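Local coordinates for protein pngf-ii (Elizabethkingia meningoseptica, PDB 4R4X) that probably removes N-linked glycans from glycoproteins as a peptide:N-glycosidase, cleaving the bond between the sugar and its asparagine, at residues Ile79-Phe85 with Ile127-Leu132. Numbering follows the deposited sequence.
Sequences ILAKQEF and ILGQDL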
loop_
_atom_site.group_PDB
_atom_site.type_symbol
_atom_site.label_atom_id
_atom_site.label_comp_id
_atom_site.label_asym_id
_atom_site.label_seq_id
_atom_site.Cartn_x
_atom_site.Cartn_y
_atom_site.Cartn_z
ATOM N N ILE A 79 -24.949 -9.111 -22.709
ATOM C CA ILE A 79 -24.838 -7.666 -22.472
ATOM C C ILE A 79 -25.824 -6.834 -23.317
ATOM O O ILE A 79 -26.521 -5.958 -22.803
ATOM C CB ILE A 79 -23.394 -7.159 -22.738
ATOM C CG1 ILE A 79 -22.433 -7.760 -21.701
ATOM C CG2 ILE A 79 -23.347 -5.634 -22.698
ATOM C CD1 ILE A 79 -21.024 -7.189 -21.746
ATOM N N LEU A 80 -25.851 -7.099 -24.616
ATOM C CA LEU A 80 -26.698 -6.322 -25.530
ATOM C C LEU A 80 -28.174 -6.490 -25.164
ATOM O O LEU A 80 -28.889 -5.509 -25.039
ATOM C CB LEU A 80 -26.441 -6.737 -26.987
ATOM C CG LEU A 80 -25.007 -6.458 -27.446
ATOM C CD1 LEU A 80 -24.852 -6.702 -28.934
ATOM C CD2 LEU A 80 -24.599 -5.049 -27.059
ATOM N N ALA A 81 -28.597 -7.735 -24.944
ATOM C CA ALA A 81 -29.999 -8.036 -24.607
ATOM C C ALA A 81 -30.488 -7.267 -23.376
ATOM O O ALA A 81 -31.645 -6.875 -23.324
ATOM C CB ALA A 81 -30.184 -9.545 -24.410
ATOM N N LYS A 82 -29.601 -7.005 -22.412
ATOM C CA LYS A 82 -29.979 -6.290 -21.195
ATOM C C LYS A 82 -30.168 -4.782 -21.335
ATOM O O LYS A 82 -30.727 -4.160 -20.445
ATOM C CB LYS A 82 -28.973 -6.562 -20.077
ATOM C CG LYS A 82 -29.028 -7.993 -19.558
ATOM C CD LYS A 82 -27.871 -8.279 -18.612
ATOM C CE LYS A 82 -27.918 -9.717 -18.139
ATOM N NZ LYS A 82 -26.689 -10.062 -17.394
ATOM N N GLN A 83 -29.693 -4.181 -22.421
ATOM C CA GLN A 83 -29.811 -2.726 -22.566
ATOM C C GLN A 83 -31.284 -2.417 -22.751
ATOM O O GLN A 83 -31.949 -3.125 -23.488
ATOM C CB GLN A 83 -28.997 -2.224 -23.776
ATOM C CG GLN A 83 -27.514 -2.520 -23.609
ATOM C CD GLN A 83 -26.636 -1.934 -24.700
ATOM O OE1 GLN A 83 -27.113 -1.373 -25.694
ATOM N NE2 GLN A 83 -25.328 -2.042 -24.493
ATOM N N GLU A 84 -31.770 -1.382 -22.083
ATOM C CA GLU A 84 -33.165 -0.952 -22.179
ATOM C C GLU A 84 -33.243 0.428 -22.800
ATOM O O GLU A 84 -32.783 1.392 -22.200
ATOM C CB GLU A 84 -33.782 -0.850 -20.788
ATOM C CG GLU A 84 -34.148 -2.170 -20.153
ATOM C CD GLU A 84 -34.968 -1.972 -18.882
ATOM O OE1 GLU A 84 -34.389 -1.593 -17.839
ATOM O OE2 GLU A 84 -36.198 -2.183 -18.932
ATOM N N PHE A 85 -33.846 0.515 -23.981
ATOM C CA PHE A 85 -34.038 1.783 -24.684
ATOM C C PHE A 85 -35.510 2.172 -24.820
ATOM O O PHE A 85 -36.370 1.310 -25.007
ATOM C CB PHE A 85 -33.376 1.718 -26.063
ATOM C CG PHE A 85 -31.896 1.895 -26.003
ATOM C CD1 PHE A 85 -31.341 3.165 -25.941
ATOM C CD2 PHE A 85 -31.051 0.793 -25.959
ATOM C CE1 PHE A 85 -29.966 3.333 -25.849
ATOM C CE2 PHE A 85 -29.678 0.958 -25.863
ATOM C CZ PHE A 85 -29.137 2.222 -25.806
ATOM N N ILE A 127 -20.352 0.804 -25.816
ATOM C CA ILE A 127 -21.205 -0.406 -25.827
ATOM C C ILE A 127 -22.729 -0.101 -25.997
ATOM O O ILE A 127 -23.504 -0.962 -26.472
ATOM C CB ILE A 127 -20.977 -1.206 -24.534
ATOM C CG1 ILE A 127 -21.529 -2.641 -24.656
ATOM C CG2 ILE A 127 -21.577 -0.463 -23.345
ATOM C CD1 ILE A 127 -20.938 -3.469 -25.775
ATOM N N LEU A 128 -23.160 1.103 -25.601
ATOM C CA LEU A 128 -24.589 1.434 -25.599
ATOM C C LEU A 128 -25.166 1.558 -26.993
ATOM O O LEU A 128 -24.621 2.258 -27.842
ATOM C CB LEU A 128 -24.861 2.722 -24.839
ATOM C CG LEU A 128 -24.519 2.676 -23.354
ATOM C CD1 LEU A 128 -24.775 4.031 -22.721
ATOM C CD2 LEU A 128 -25.277 1.569 -22.643
ATOM N N GLY A 129 -26.260 0.846 -27.234
ATOM C CA GLY A 129 -26.955 0.895 -28.520
ATOM C C GLY A 129 -26.432 0.012 -29.632
ATOM O O GLY A 129 -26.953 0.078 -30.754
ATOM N N GLN A 130 -25.423 -0.819 -29.335
ATOM C CA GLN A 130 -24.747 -1.636 -30.342
ATOM C C GLN A 130 -25.647 -2.655 -31.002
ATOM O O GLN A 130 -25.304 -3.156 -32.056
ATOM C CB GLN A 130 -23.612 -2.436 -29.709
ATOM C CG GLN A 130 -22.423 -1.611 -29.294
ATOM C CD GLN A 130 -21.468 -1.335 -30.421
ATOM O OE1 GLN A 130 -21.451 -2.025 -31.454
ATOM N NE2 GLN A 130 -20.634 -0.334 -30.221
ATOM N N ASP A 131 -26.766 -3.014 -30.381
ATOM C CA ASP A 131 -27.711 -3.870 -31.091
ATOM C C ASP A 131 -28.801 -3.113 -31.849
ATOM O O ASP A 131 -29.590 -3.750 -32.518
ATOM C CB ASP A 131 -28.353 -4.893 -30.168
ATOM C CG ASP A 131 -28.856 -6.100 -30.926
ATOM O OD1 ASP A 131 -28.168 -6.571 -31.864
ATOM O OD2 ASP A 131 -29.960 -6.554 -30.604
ATOM N N LEU A 132 -28.857 -1.782 -31.753
ATOM C CA LEU A 132 -29.922 -1.005 -32.439
ATOM C C LEU A 132 -29.629 -0.742 -33.908
ATOM O O LEU A 132 -30.545 -0.629 -34.730
ATOM C CB LEU A 132 -30.143 0.348 -31.773
ATOM C CG LEU A 132 -30.634 0.358 -30.318
ATOM C CD1 LEU A 132 -30.657 1.792 -29.804
ATOM C CD2 LEU A 132 -32.001 -0.293 -30.183
HETATM O O HOH W 1 -28.245 -1.994 -28.118
#
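The carboxamide of Gln83 reads the backbone of the type II turn Ile127-Gln130 with both of its ends. Its NE2 donates to Ile127 O (2.9 Å) in an almost straight bond of 178°, although the donor stands above the carbonyl plane. Its OE1 accepts from Gly129 N at 2.8 Å and also takes a hydrogen bond from a water (OE1 to water O 2.7 Å), which in turn accepts from Asp131 N. Three bonds therefore fix the amide's rotation. Glutamine suits the place because it offers donor and acceptor side by side on a long arm, here extended beyond CG (chi2 -174°).

Apolar contacts flank this polar centre. Leu132 lays CD1 over the middle of one face of the Phe85 ring, 3.9 Å from the centroid, a CH-pi contact, while Phe85 CZ comes within 3.5 Å of Gly129 N. Gly129 has a phi of 83°, which favours glycine at the third position of such a turn. Leu80 spreads its branches, CD2 meeting Gln130 CB at 3.9 Å and CD1 packing on Asp131 CB; the side chains of Ile79 and Ile127 cross at about a right angle, CG2 of the first touching CG1 of the second.

Farther out, Arg55 and the carbonyl of Ser126 hold the amide of Gln130, and Lys122 forms a salt bridge with Asp131. Phe85 and Leu132 also rest on strand 109-116, and Leu80 on Val60 of strand 59-65. Within the N-terminal domain, this is a beta turn in the loop between strands 109-116 and 134-140, held by the side-chain amide of a glutamine just after the short helix 79-82, in the link between strands 70-76 and 86-94.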